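TubZ (Clostridium botulinum C phage, PDB 4XCQ) belongs to the TubZ branch of the tubulin/FtsZ family, whose nucleotide-binding domain has a Rossmann-like fold, and carries bound guanosine-5'-diphosphate in this model. Local coordinates at residues Val8-Gly13 with Leu33-Ser38; Val92-Thr97 with Lys121-Val126; His50-Pro55 with Gln72-Gln77; Lys4-Phe9 with Ser88-Ile93. All coordinates share one frame; numbering follows the deposited sequence. Where two conformers were deposited one is given.

Contact 1: residues Val8-Gly13 with Leu33-Ser38; sequences VFAPIG and LFINTS. With GDP (guanosine-5'-diphosphate), chain B.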
# COMPACT_ATOMS: atom_id res chain seq x y z
N VAL A 8 3.54 -8.63 -8.65
CA VAL A 8 3.02 -9.71 -7.83
C VAL A 8 2.77 -9.18 -6.42
O VAL A 8 3.67 -8.63 -5.78
CB VAL A 8 3.97 -10.93 -7.80
CG1 VAL A 8 5.39 -10.51 -7.47
CG2 VAL A 8 3.46 -11.97 -6.81
N PHE A 9 1.54 -9.32 -5.96
CA PHE A 9 1.20 -8.94 -4.60
C PHE A 9 1.51 -10.07 -3.63
O PHE A 9 1.32 -11.24 -3.95
CB PHE A 9 -0.28 -8.55 -4.49
CG PHE A 9 -0.62 -7.25 -5.15
CD1 PHE A 9 -0.46 -6.06 -4.47
CD2 PHE A 9 -1.07 -7.22 -6.46
CE1 PHE A 9 -0.76 -4.85 -5.08
CE2 PHE A 9 -1.37 -6.03 -7.08
CZ PHE A 9 -1.22 -4.84 -6.39
N ALA A 10 1.99 -9.70 -2.45
CA ALA A 10 2.12 -10.64 -1.35
C ALA A 10 1.29 -10.17 -0.16
O ALA A 10 1.81 -9.59 0.79
CB ALA A 10 3.57 -10.81 -0.96
N PRO A 11 -0.03 -10.39 -0.22
CA PRO A 11 -0.88 -10.09 0.94
C PRO A 11 -0.59 -11.02 2.12
O PRO A 11 -0.55 -12.25 1.97
CB PRO A 11 -2.30 -10.31 0.40
CG PRO A 11 -2.13 -11.23 -0.76
CD PRO A 11 -0.82 -10.85 -1.38
N ILE A 12 -0.37 -10.42 3.28
CA ILE A 12 -0.11 -11.18 4.50
C ILE A 12 -1.16 -10.84 5.56
O ILE A 12 -1.31 -9.67 5.95
CB ILE A 12 1.31 -10.90 5.04
CG1 ILE A 12 2.36 -11.17 3.95
CG2 ILE A 12 1.59 -11.74 6.28
CD1 ILE A 12 3.80 -10.94 4.40
N GLY A 13 -1.90 -11.84 6.00
CA GLY A 13 -2.96 -11.63 6.99
C GLY A 13 -4.32 -11.39 6.37
O GLY A 13 -4.44 -11.22 5.16
N LEU A 33 0.30 -13.98 -4.34
CA LEU A 33 0.41 -15.12 -3.45
C LEU A 33 -0.15 -14.72 -2.09
O LEU A 33 0.41 -13.85 -1.41
CB LEU A 33 1.86 -15.59 -3.31
CG LEU A 33 2.05 -16.80 -2.39
CD1 LEU A 33 1.30 -18.01 -2.93
CD2 LEU A 33 3.52 -17.12 -2.20
N PHE A 34 -1.27 -15.33 -1.71
CA PHE A 34 -1.91 -15.01 -0.43
C PHE A 34 -1.29 -15.79 0.72
O PHE A 34 -1.36 -17.02 0.78
CB PHE A 34 -3.41 -15.29 -0.51
CG PHE A 34 -4.17 -14.31 -1.37
CD1 PHE A 34 -4.88 -13.27 -0.79
CD2 PHE A 34 -4.16 -14.42 -2.75
CE1 PHE A 34 -5.57 -12.37 -1.57
CE2 PHE A 34 -4.86 -13.52 -3.53
CZ PHE A 34 -5.56 -12.50 -2.94
N ILE A 35 -0.67 -15.05 1.64
CA ILE A 35 0.02 -15.63 2.78
C ILE A 35 -0.77 -15.39 4.05
O ILE A 35 -1.19 -14.26 4.31
CB ILE A 35 1.43 -15.04 2.94
CG1 ILE A 35 2.18 -15.09 1.60
CG2 ILE A 35 2.20 -15.75 4.04
CD1 ILE A 35 3.38 -14.16 1.53
N ASN A 36 -0.98 -16.44 4.84
CA ASN A 36 -1.71 -16.31 6.09
C ASN A 36 -1.50 -17.49 7.03
O ASN A 36 -1.32 -18.63 6.60
CB ASN A 36 -3.21 -16.15 5.81
CG ASN A 36 -3.92 -15.36 6.90
OD1 ASN A 36 -3.50 -15.36 8.06
ND2 ASN A 36 -5.01 -14.69 6.53
N THR A 37 -1.53 -17.22 8.33
CA THR A 37 -1.49 -18.27 9.33
C THR A 37 -2.85 -18.96 9.41
O THR A 37 -2.95 -20.11 9.82
CB THR A 37 -1.10 -17.73 10.71
OG1 THR A 37 -2.09 -16.79 11.14
CG2 THR A 37 0.26 -17.05 10.65
N SER A 38 -3.89 -18.24 9.00
CA SER A 38 -5.25 -18.76 9.05
C SER A 38 -5.64 -19.41 7.73
O SER A 38 -5.75 -18.74 6.70
CB SER A 38 -6.24 -17.63 9.40
OG SER A 38 -7.58 -18.09 9.36
PB GDP B . -4.03 -10.10 10.73
O1B GDP B . -3.04 -9.30 9.90
O2B GDP B . -3.30 -10.78 11.87
O3B GDP B . -4.71 -11.14 9.88
O3A GDP B . -5.12 -9.11 11.35
PA GDP B . -6.10 -8.22 10.45
O1A GDP B . -7.54 -8.65 10.57
O2A GDP B . -5.66 -8.16 9.01
O5' GDP B . -5.85 -6.81 11.17
C5' GDP B . -6.79 -6.26 12.09
C4' GDP B . -6.57 -4.76 12.05
O4' GDP B . -6.36 -4.41 10.68
C3' GDP B . -7.80 -4.03 12.53
O3' GDP B . -7.44 -3.31 13.71
C2' GDP B . -8.18 -3.09 11.41
O2' GDP B . -7.78 -1.76 11.77
C1' GDP B . -7.36 -3.51 10.20
N9 GDP B . -8.14 -4.25 9.17
C8 GDP B . -8.52 -5.54 9.28
N7 GDP B . -9.18 -5.96 8.17
C5 GDP B . -9.21 -4.92 7.31
C6 GDP B . -9.75 -4.68 5.96
O6 GDP B . -10.35 -5.60 5.34
N1 GDP B . -9.58 -3.47 5.41
C2 GDP B . -8.94 -2.48 6.06
N2 GDP B . -8.82 -1.28 5.43
N3 GDP B . -8.42 -2.63 7.30
C4 GDP B . -8.52 -3.80 7.97
O HOH W 1 -3.53 -12.97 2.92

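Contact 2: residues Val92-Thr97 with Lys121-Val126; sequences VIFVAT and KHFGFV. With GDP (guanosine-5'-diphosphate), chain B.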
# COMPACT_ATOMS: atom_id res chain seq x y z
N VAL A 92 7.45 -6.62 -6.51
CA VAL A 92 6.78 -7.36 -5.46
C VAL A 92 6.18 -6.39 -4.44
O VAL A 92 6.91 -5.69 -3.73
CB VAL A 92 7.75 -8.32 -4.75
CG1 VAL A 92 7.04 -9.09 -3.65
CG2 VAL A 92 8.38 -9.28 -5.76
N ILE A 93 4.86 -6.34 -4.39
CA ILE A 93 4.18 -5.45 -3.45
C ILE A 93 3.58 -6.25 -2.29
O ILE A 93 2.73 -7.12 -2.48
CB ILE A 93 3.09 -4.62 -4.14
CG1 ILE A 93 3.69 -3.90 -5.36
CG2 ILE A 93 2.50 -3.61 -3.17
CD1 ILE A 93 2.69 -3.07 -6.15
N PHE A 94 4.04 -5.95 -1.08
CA PHE A 94 3.48 -6.56 0.12
C PHE A 94 2.29 -5.75 0.61
O PHE A 94 2.33 -4.52 0.64
CB PHE A 94 4.55 -6.65 1.21
CG PHE A 94 5.60 -7.70 0.94
CD1 PHE A 94 5.43 -8.99 1.42
CD2 PHE A 94 6.74 -7.39 0.22
CE1 PHE A 94 6.39 -9.96 1.18
CE2 PHE A 94 7.71 -8.36 -0.02
CZ PHE A 94 7.53 -9.65 0.46
N VAL A 95 1.21 -6.45 0.98
CA VAL A 95 0.02 -5.78 1.49
C VAL A 95 -0.37 -6.33 2.86
O VAL A 95 -0.63 -7.52 3.02
CB VAL A 95 -1.18 -5.92 0.53
CG1 VAL A 95 -2.31 -5.02 0.99
CG2 VAL A 95 -0.77 -5.57 -0.89
N ALA A 96 -0.41 -5.45 3.85
CA ALA A 96 -0.72 -5.88 5.20
C ALA A 96 -1.34 -4.77 6.04
O ALA A 96 -0.96 -3.60 5.93
CB ALA A 96 0.54 -6.40 5.87
N THR A 97 -2.31 -5.15 6.86
CA THR A 97 -2.80 -4.28 7.91
C THR A 97 -1.76 -4.27 9.02
O THR A 97 -1.00 -5.22 9.19
CB THR A 97 -4.16 -4.75 8.46
OG1 THR A 97 -4.05 -6.10 8.93
CG2 THR A 97 -5.22 -4.67 7.36
N LYS A 121 15.09 -6.77 -7.66
CA LYS A 121 13.65 -6.58 -7.82
C LYS A 121 13.22 -5.35 -7.04
O LYS A 121 13.91 -4.93 -6.11
CB LYS A 121 12.88 -7.81 -7.36
CG LYS A 121 13.00 -8.99 -8.30
CD LYS A 121 12.05 -10.11 -7.95
CE LYS A 121 12.15 -11.24 -8.96
NZ LYS A 121 11.87 -10.75 -10.34
N HIS A 122 12.10 -4.75 -7.42
CA HIS A 122 11.53 -3.62 -6.70
C HIS A 122 10.52 -4.09 -5.66
O HIS A 122 9.70 -4.96 -5.94
CB HIS A 122 10.88 -2.65 -7.68
CG HIS A 122 11.72 -2.35 -8.89
ND1 HIS A 122 12.58 -1.28 -8.94
CD2 HIS A 122 11.84 -3.00 -10.07
CE1 HIS A 122 13.19 -1.28 -10.12
NE2 HIS A 122 12.76 -2.31 -10.81
N PHE A 123 10.55 -3.49 -4.47
CA PHE A 123 9.63 -3.89 -3.42
C PHE A 123 8.72 -2.76 -2.97
O PHE A 123 9.18 -1.64 -2.73
CB PHE A 123 10.41 -4.45 -2.22
CG PHE A 123 11.10 -5.75 -2.51
CD1 PHE A 123 10.44 -6.95 -2.35
CD2 PHE A 123 12.42 -5.77 -2.94
CE1 PHE A 123 11.07 -8.15 -2.63
CE2 PHE A 123 13.06 -6.96 -3.21
CZ PHE A 123 12.38 -8.16 -3.05
N GLY A 124 7.44 -3.06 -2.86
CA GLY A 124 6.47 -2.10 -2.35
C GLY A 124 5.83 -2.58 -1.06
O GLY A 124 5.75 -3.77 -0.78
N PHE A 125 5.39 -1.63 -0.24
CA PHE A 125 4.63 -1.97 0.95
C PHE A 125 3.33 -1.17 1.00
O PHE A 125 3.35 0.06 1.01
CB PHE A 125 5.45 -1.72 2.21
CG PHE A 125 4.66 -1.92 3.48
CD1 PHE A 125 4.22 -3.19 3.84
CD2 PHE A 125 4.37 -0.85 4.32
CE1 PHE A 125 3.49 -3.39 5.00
CE2 PHE A 125 3.64 -1.04 5.49
CZ PHE A 125 3.20 -2.31 5.83
N VAL A 126 2.21 -1.88 1.00
CA VAL A 126 0.91 -1.26 1.25
C VAL A 126 0.48 -1.59 2.68
O VAL A 126 0.20 -2.74 3.00
CB VAL A 126 -0.17 -1.74 0.25
CG1 VAL A 126 -1.52 -1.15 0.61
CG2 VAL A 126 0.22 -1.37 -1.17
PB GDP B . -4.03 -10.10 10.73
O1B GDP B . -3.04 -9.30 9.90
O2B GDP B . -3.30 -10.78 11.87
O3B GDP B . -4.71 -11.14 9.88
O3A GDP B . -5.12 -9.11 11.35
PA GDP B . -6.10 -8.22 10.45
O1A GDP B . -7.54 -8.65 10.57
O2A GDP B . -5.66 -8.16 9.01
O5' GDP B . -5.85 -6.81 11.17
C5' GDP B . -6.79 -6.26 12.09
C4' GDP B . -6.57 -4.76 12.05
O4' GDP B . -6.36 -4.41 10.68
C3' GDP B . -7.80 -4.03 12.53
O3' GDP B . -7.44 -3.31 13.71
C2' GDP B . -8.18 -3.09 11.41
O2' GDP B . -7.78 -1.76 11.77
C1' GDP B . -7.36 -3.51 10.20
N9 GDP B . -8.14 -4.25 9.17
C8 GDP B . -8.52 -5.54 9.28
N7 GDP B . -9.18 -5.96 8.17
C5 GDP B . -9.21 -4.92 7.31
C6 GDP B . -9.75 -4.68 5.96
O6 GDP B . -10.35 -5.60 5.34
N1 GDP B . -9.58 -3.47 5.41
C2 GDP B . -8.94 -2.48 6.06
N2 GDP B . -8.82 -1.28 5.43
N3 GDP B . -8.42 -2.63 7.30
C4 GDP B . -8.52 -3.80 7.97

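Contact 3: residues His50-Pro55 with Gln72-Gln77; sequences HTYHIP and QTYYKQ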
# COMPACT_ATOMS: atom_id res chain seq x y z
N HIS A 50 -3.48 -18.71 -6.01
CA HIS A 50 -2.27 -19.13 -5.34
C HIS A 50 -2.27 -18.67 -3.89
O HIS A 50 -2.47 -17.49 -3.61
CB HIS A 50 -1.04 -18.60 -6.08
CG HIS A 50 -1.02 -18.94 -7.53
ND1 HIS A 50 -1.32 -18.02 -8.52
CD2 HIS A 50 -0.80 -20.11 -8.18
CE1 HIS A 50 -1.25 -18.60 -9.70
NE2 HIS A 50 -0.94 -19.87 -9.52
N THR A 51 -2.08 -19.61 -2.98
CA THR A 51 -2.10 -19.33 -1.55
C THR A 51 -0.98 -20.05 -0.84
O THR A 51 -0.48 -21.07 -1.33
CB THR A 51 -3.44 -19.75 -0.90
OG1 THR A 51 -3.66 -21.14 -1.14
CG2 THR A 51 -4.61 -18.96 -1.49
N TYR A 52 -0.57 -19.53 0.31
CA TYR A 52 0.40 -20.22 1.15
C TYR A 52 -0.01 -20.16 2.61
O TYR A 52 0.11 -19.12 3.27
CB TYR A 52 1.80 -19.62 0.98
CG TYR A 52 2.86 -20.36 1.78
CD1 TYR A 52 3.59 -21.40 1.22
CD2 TYR A 52 3.11 -20.04 3.11
CE1 TYR A 52 4.54 -22.09 1.95
CE2 TYR A 52 4.06 -20.72 3.85
CZ TYR A 52 4.78 -21.74 3.26
OH TYR A 52 5.73 -22.41 4.00
N HIS A 53 -0.51 -21.28 3.13
CA HIS A 53 -0.80 -21.40 4.54
C HIS A 53 0.46 -21.78 5.29
O HIS A 53 1.11 -22.78 4.97
CB HIS A 53 -1.91 -22.43 4.80
CG HIS A 53 -2.16 -22.71 6.25
ND1 HIS A 53 -1.86 -23.92 6.84
CD2 HIS A 53 -2.67 -21.93 7.24
CE1 HIS A 53 -2.18 -23.88 8.12
NE2 HIS A 53 -2.67 -22.69 8.38
N ILE A 54 0.82 -20.97 6.27
CA ILE A 54 1.94 -21.30 7.14
C ILE A 54 1.61 -22.58 7.89
O ILE A 54 0.62 -22.65 8.61
CB ILE A 54 2.23 -20.15 8.11
CG1 ILE A 54 2.51 -18.88 7.30
CG2 ILE A 54 3.40 -20.51 9.02
CD1 ILE A 54 2.87 -17.68 8.13
N PRO A 55 2.44 -23.62 7.69
CA PRO A 55 2.19 -24.96 8.24
C PRO A 55 1.91 -24.97 9.74
O PRO A 55 2.54 -24.23 10.50
CB PRO A 55 3.49 -25.71 7.93
CG PRO A 55 3.99 -25.05 6.68
CD PRO A 55 3.64 -23.59 6.84
N GLN A 72 8.54 -17.84 11.47
CA GLN A 72 9.99 -17.59 11.43
C GLN A 72 10.81 -18.65 10.70
O GLN A 72 11.79 -18.33 10.04
CB GLN A 72 10.53 -17.43 12.86
CG GLN A 72 10.48 -18.70 13.71
CD GLN A 72 10.85 -18.45 15.15
OE1 GLN A 72 11.64 -17.56 15.46
NE2 GLN A 72 10.30 -19.26 16.05
N THR A 73 10.41 -19.91 10.81
CA THR A 73 11.15 -21.00 10.19
C THR A 73 10.78 -21.17 8.72
O THR A 73 11.48 -21.85 7.97
CB THR A 73 10.92 -22.34 10.93
OG1 THR A 73 9.51 -22.57 11.09
CG2 THR A 73 11.57 -22.30 12.30
N TYR A 74 9.69 -20.53 8.30
CA TYR A 74 9.20 -20.68 6.94
C TYR A 74 9.43 -19.44 6.07
O TYR A 74 9.01 -19.40 4.92
CB TYR A 74 7.71 -21.03 6.95
CG TYR A 74 7.42 -22.37 7.60
CD1 TYR A 74 7.63 -23.56 6.92
CD2 TYR A 74 6.94 -22.43 8.90
CE1 TYR A 74 7.37 -24.77 7.51
CE2 TYR A 74 6.68 -23.65 9.50
CZ TYR A 74 6.89 -24.82 8.80
OH TYR A 74 6.64 -26.04 9.39
N TYR A 75 10.12 -18.44 6.63
CA TYR A 75 10.39 -17.19 5.93
C TYR A 75 10.99 -17.39 4.54
O TYR A 75 10.52 -16.82 3.56
CB TYR A 75 11.33 -16.30 6.75
CG TYR A 75 10.71 -15.61 7.94
CD1 TYR A 75 9.33 -15.59 8.13
CD2 TYR A 75 11.51 -14.97 8.88
CE1 TYR A 75 8.77 -14.95 9.23
CE2 TYR A 75 10.97 -14.34 9.97
CZ TYR A 75 9.60 -14.32 10.14
OH TYR A 75 9.07 -13.68 11.24
N LYS A 76 12.04 -18.20 4.47
CA LYS A 76 12.75 -18.40 3.20
C LYS A 76 11.88 -19.10 2.16
O LYS A 76 11.85 -18.69 1.01
CB LYS A 76 14.04 -19.18 3.42
CG LYS A 76 14.89 -19.30 2.17
CD LYS A 76 16.11 -20.18 2.38
CE LYS A 76 17.11 -19.51 3.32
NZ LYS A 76 18.32 -20.36 3.54
N GLN A 77 11.17 -20.14 2.57
CA GLN A 77 10.34 -20.88 1.61
C GLN A 77 9.20 -20.01 1.10
O GLN A 77 8.83 -20.10 -0.07
CB GLN A 77 9.79 -22.17 2.23
CG GLN A 77 8.68 -22.80 1.39
CD GLN A 77 8.76 -24.31 1.33
OE1 GLN A 77 9.64 -24.92 1.93
NE2 GLN A 77 7.84 -24.92 0.59

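Contact 4: residues Lys4-Phe9 with Ser88-Ile93; sequences KNKIVF and SCDIVI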
# COMPACT_ATOMS: atom_id res chain seq x y z
N LYS A 4 0.54 -4.88 -15.27
CA LYS A 4 -0.11 -5.56 -14.16
C LYS A 4 0.49 -6.95 -13.91
O LYS A 4 0.59 -7.39 -12.77
CB LYS A 4 -1.61 -5.66 -14.41
CG LYS A 4 -2.28 -4.30 -14.55
CD LYS A 4 -3.75 -4.42 -14.88
CE LYS A 4 -4.41 -3.05 -14.93
NZ LYS A 4 -5.82 -3.14 -15.42
N ASN A 5 0.90 -7.61 -14.99
CA ASN A 5 1.53 -8.93 -14.90
C ASN A 5 2.98 -8.84 -14.44
O ASN A 5 3.63 -9.86 -14.17
CB ASN A 5 1.45 -9.64 -16.25
CG ASN A 5 1.72 -11.13 -16.14
OD1 ASN A 5 0.91 -11.88 -15.58
ND2 ASN A 5 2.85 -11.57 -16.67
N LYS A 6 3.48 -7.61 -14.34
CA LYS A 6 4.83 -7.31 -13.89
C LYS A 6 4.83 -7.26 -12.36
O LYS A 6 5.86 -7.36 -11.69
CB LYS A 6 5.27 -5.97 -14.50
CG LYS A 6 6.72 -5.53 -14.33
CD LYS A 6 6.86 -4.16 -15.01
CE LYS A 6 8.22 -3.49 -14.84
NZ LYS A 6 9.28 -4.21 -15.58
N ILE A 7 3.62 -7.12 -11.83
CA ILE A 7 3.37 -6.96 -10.41
C ILE A 7 2.90 -8.26 -9.76
O ILE A 7 1.99 -8.91 -10.26
CB ILE A 7 2.30 -5.89 -10.15
CG1 ILE A 7 2.73 -4.55 -10.76
CG2 ILE A 7 1.98 -5.77 -8.66
CD1 ILE A 7 1.60 -3.55 -10.84
N VAL A 8 3.54 -8.63 -8.65
CA VAL A 8 3.02 -9.71 -7.83
C VAL A 8 2.77 -9.18 -6.42
O VAL A 8 3.67 -8.63 -5.78
CB VAL A 8 3.97 -10.93 -7.80
CG1 VAL A 8 5.39 -10.51 -7.47
CG2 VAL A 8 3.46 -11.97 -6.81
N PHE A 9 1.54 -9.32 -5.96
CA PHE A 9 1.20 -8.94 -4.60
C PHE A 9 1.51 -10.07 -3.63
O PHE A 9 1.32 -11.24 -3.95
CB PHE A 9 -0.28 -8.55 -4.49
CG PHE A 9 -0.62 -7.25 -5.15
CD1 PHE A 9 -0.46 -6.06 -4.47
CD2 PHE A 9 -1.07 -7.22 -6.46
CE1 PHE A 9 -0.76 -4.85 -5.08
CE2 PHE A 9 -1.37 -6.03 -7.08
CZ PHE A 9 -1.22 -4.84 -6.39
N SER A 88 9.00 -14.00 -13.46
CA SER A 88 8.96 -12.89 -14.40
C SER A 88 8.14 -11.72 -13.84
O SER A 88 7.37 -11.09 -14.57
CB SER A 88 8.39 -13.35 -15.74
OG SER A 88 7.10 -13.92 -15.57
N CYS A 89 8.32 -11.43 -12.56
CA CYS A 89 7.70 -10.27 -11.93
C CYS A 89 8.75 -9.36 -11.30
O CYS A 89 9.40 -9.72 -10.31
CB CYS A 89 6.68 -10.69 -10.87
SG CYS A 89 5.07 -11.27 -11.52
N ASP A 90 8.92 -8.19 -11.89
CA ASP A 90 9.88 -7.18 -11.44
C ASP A 90 9.52 -6.61 -10.09
O ASP A 90 10.40 -6.31 -9.29
CB ASP A 90 9.98 -6.02 -12.44
CG ASP A 90 11.27 -6.04 -13.22
OD1 ASP A 90 11.86 -7.13 -13.32
OD2 ASP A 90 11.69 -4.98 -13.72
N ILE A 91 8.23 -6.47 -9.85
CA ILE A 91 7.74 -5.69 -8.72
C ILE A 91 6.95 -6.54 -7.74
O ILE A 91 5.93 -7.13 -8.09
CB ILE A 91 6.87 -4.52 -9.22
CG1 ILE A 91 7.61 -3.79 -10.35
CG2 ILE A 91 6.56 -3.57 -8.08
CD1 ILE A 91 6.74 -2.90 -11.16
N VAL A 92 7.45 -6.62 -6.51
CA VAL A 92 6.78 -7.36 -5.46
C VAL A 92 6.18 -6.39 -4.44
O VAL A 92 6.91 -5.69 -3.73
CB VAL A 92 7.75 -8.32 -4.75
CG1 VAL A 92 7.04 -9.09 -3.65
CG2 VAL A 92 8.38 -9.28 -5.76
N ILE A 93 4.86 -6.34 -4.39
CA ILE A 93 4.18 -5.45 -3.45
C ILE A 93 3.58 -6.25 -2.29
O ILE A 93 2.73 -7.12 -2.48
CB ILE A 93 3.09 -4.62 -4.14
CG1 ILE A 93 3.69 -3.90 -5.36
CG2 ILE A 93 2.50 -3.61 -3.17
CD1 ILE A 93 2.69 -3.07 -6.15

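Contact 1: residues Val8-Gly13 with Leu33-Ser38
Phe9 and Pro11 turn their carbonyl oxygens to the N-H groups of Leu33 and Ile35, with Leu33 N to Phe9 O at 2.9 Å. The second bond, Ile35 N to Pro11 O, is 2.8 Å long, its C=O...N angle being 176°. The roles then reverse: Gly13 N donates in the carbonyl plane of Ile35 O over 3.0 Å. A water lies 3.0 Å from each of Ile35 O and Gly13 O and can donate to them, though other acceptors compete for its protons. Pro11 has no N-H and contributes its ring, placing CG over one face of Phe34, 3.8 Å from the centroid and 25° off the normal. Asn36 OD1 receives Ser38 N at 3.1 Å from above its carbonyl plane, forming an Asx turn, while ND2 makes a weak hydrogen bond to Asp41 OD2. Gly13, whose backbone angles call for glycine, has no side chain to run into GDP O1B, and its CA lies 3.4 Å from GDP O3B. The pairing closes a beta-alpha-beta unit, in which the connecting helix 14-26 touches Pro11 and Phe34 through Val20. Helix 102-117 meets Ile12 through Thr107, and strand 91-97 pairs with strand 7-11 along its other edge.

Contact 2: residues Val92-Thr97 with Lys121-Val126
Phe94 and Phe123 share a first torsion, CG lying beside the backbone N (chi1 -72° and -67°), and their side chains therefore run side by side in the same direction. Phe123 CD1 arrives at the edge of the Phe94 ring, in its plane, 3.9 Å from CE2. Phe125 swings the other way, with CG opposite its own N (chi1 175°), which carries its CE1 to 4.3 Å from Ala96 CB. On the other face of the sheet the branched residues touch: Ile93 and Val126 cross obliquely, CG2 to CG2 at 3.8 Å, whereas Val95 and Val126 lie side by side, CG1 to CG1 at 4.0 Å. Gly124 sits across from Ile93 with no side chain, and there the CA atoms come nearer than at the other paired positions.

Five backbone hydrogen bonds in parallel register hold the strands, running from Val92 N to His122 O at one end to Ala96 N to Val126 O at the other. Val126 N to Phe94 O measures 2.7 Å, and Phe94 N to Gly124 O 2.8 Å. Gly124 O takes this donor from above its carbonyl plane and also lies at the edge of the Phe94 ring, near CD2.

Thr97, just past the paired residues, brings OG1 to 2.6 Å from GDP O2A, with O5' also near. Among these groups, then, backbone bonds fix the register, apolar side chains meet on both faces, and the polar side chain that meets the nucleotide stands at the strand's C-terminal end.

Contact 3: residues His50-Pro55 with Gln72-Gln77
Tyr74 lies with one face of its ring against Pro55, whose CD sits 3.8 Å from the ring centroid and only 2° off the normal, a CH-pi contact centred on the ring. The rest of the proline extends toward the phenol end: Pro55 CG is 3.5 Å from Tyr74 CE1, and Pro55 CB is 3.5 Å from Tyr74 OH. Ile54 adds its CG2 methyl, 4.0 Å from Tyr74 CD2. Tyr52 reaches over from the strand in an extended pose, CG opposite the backbone N (chi1 -177°), and its side chain crosses that of Tyr74 at about a right angle. Its OH ends 3.7 Å from Tyr74 CD1 and 4.0 Å from Gln77 CG. Hydrogen bonds between the two segments are absent, so shape and ring-face packing carry the contact. Tyr52 also touches Ile78 and Gln81 of helix 75-85, and Ile54 reaches Ile106 of helix 102-117. This is proline-aromatic packing of the outermost strand 51-53 and the following loop against Tyr74, just ahead of helix 75-85, and Gln77 in its first turn. It is plain alpha/beta packing at the margin of the parallel part of the sheet in the tubulin/FtsZ fold.

Contact 4: residues Lys4-Phe9 with Ser88-Ile93
Parallel pairing in the Rossmann-like sheet joins Ile7-Phe9 to Ile91-Ile93, the short strand axes lying 24° apart. Three backbone bonds set the register: Ile91 N to Lys6 O at 3.1 Å, Val8 N to Ile91 O at 2.9 Å and Ile93 N to Val8 O at 2.9 Å. Just ahead of the strands, Lys6 runs out extended and bends at its last torsion (chi4 69°), bringing NZ to 3.1 Å from Asp90 OD2. This salt bridge meets the carboxylate from above its plane, and the aliphatic part of the lysine lies against Ile91 CD1. Cys89 SG lies 3.3 Å from Asn5 O.

Val8 holds CG1 between its backbone N and carbonyl carbon (chi1 50°), a pose that points this methyl at segment 88-93: it touches Cys89 CB at 3.6 Å and Val92 CG2 at 3.7 Å. On the other face Ile7 CG2 has two neighbours, resting over the Phe9 ring toward its rim and meeting Ile93 CD1 at 3.8 Å. Phe9 and Ile93 lie side by side, CD1 of the ring against CB of the isoleucine.

Ile7 and Ile93 both pack on Phe183 of helix 172-187, while Ile7 and Ile91 touch Leu207 of helix 200-207. Strand 31-36 flanks strand 7-11 on its other edge, and its Asn31 touches Val8 and Cys89.

In the fold
Contacts 1, 4 and 2 pair neighbouring strands in the parallel part of the sheet, ordered 31-36, 7-11, 91-97, 122-129; contact 3 is attached through edge strand 51-53. Contacts 1 and 4 share strand 7-11, and contacts 4 and 2 share strand 91-97. Centres of contacts 1 and 2 are about 11 Å apart, those of 2 and 4 about 10 Å, and those of 3 and 4 about 19 Å. Contacts 1 and 4 start from the same stretch, and both segments of contact 3 fall between those of contact 4. The C-terminal ends of strands 7-11 and 91-97 bring Gly13, just past the first, and Thr97, the last residue of the second, to the same GDP.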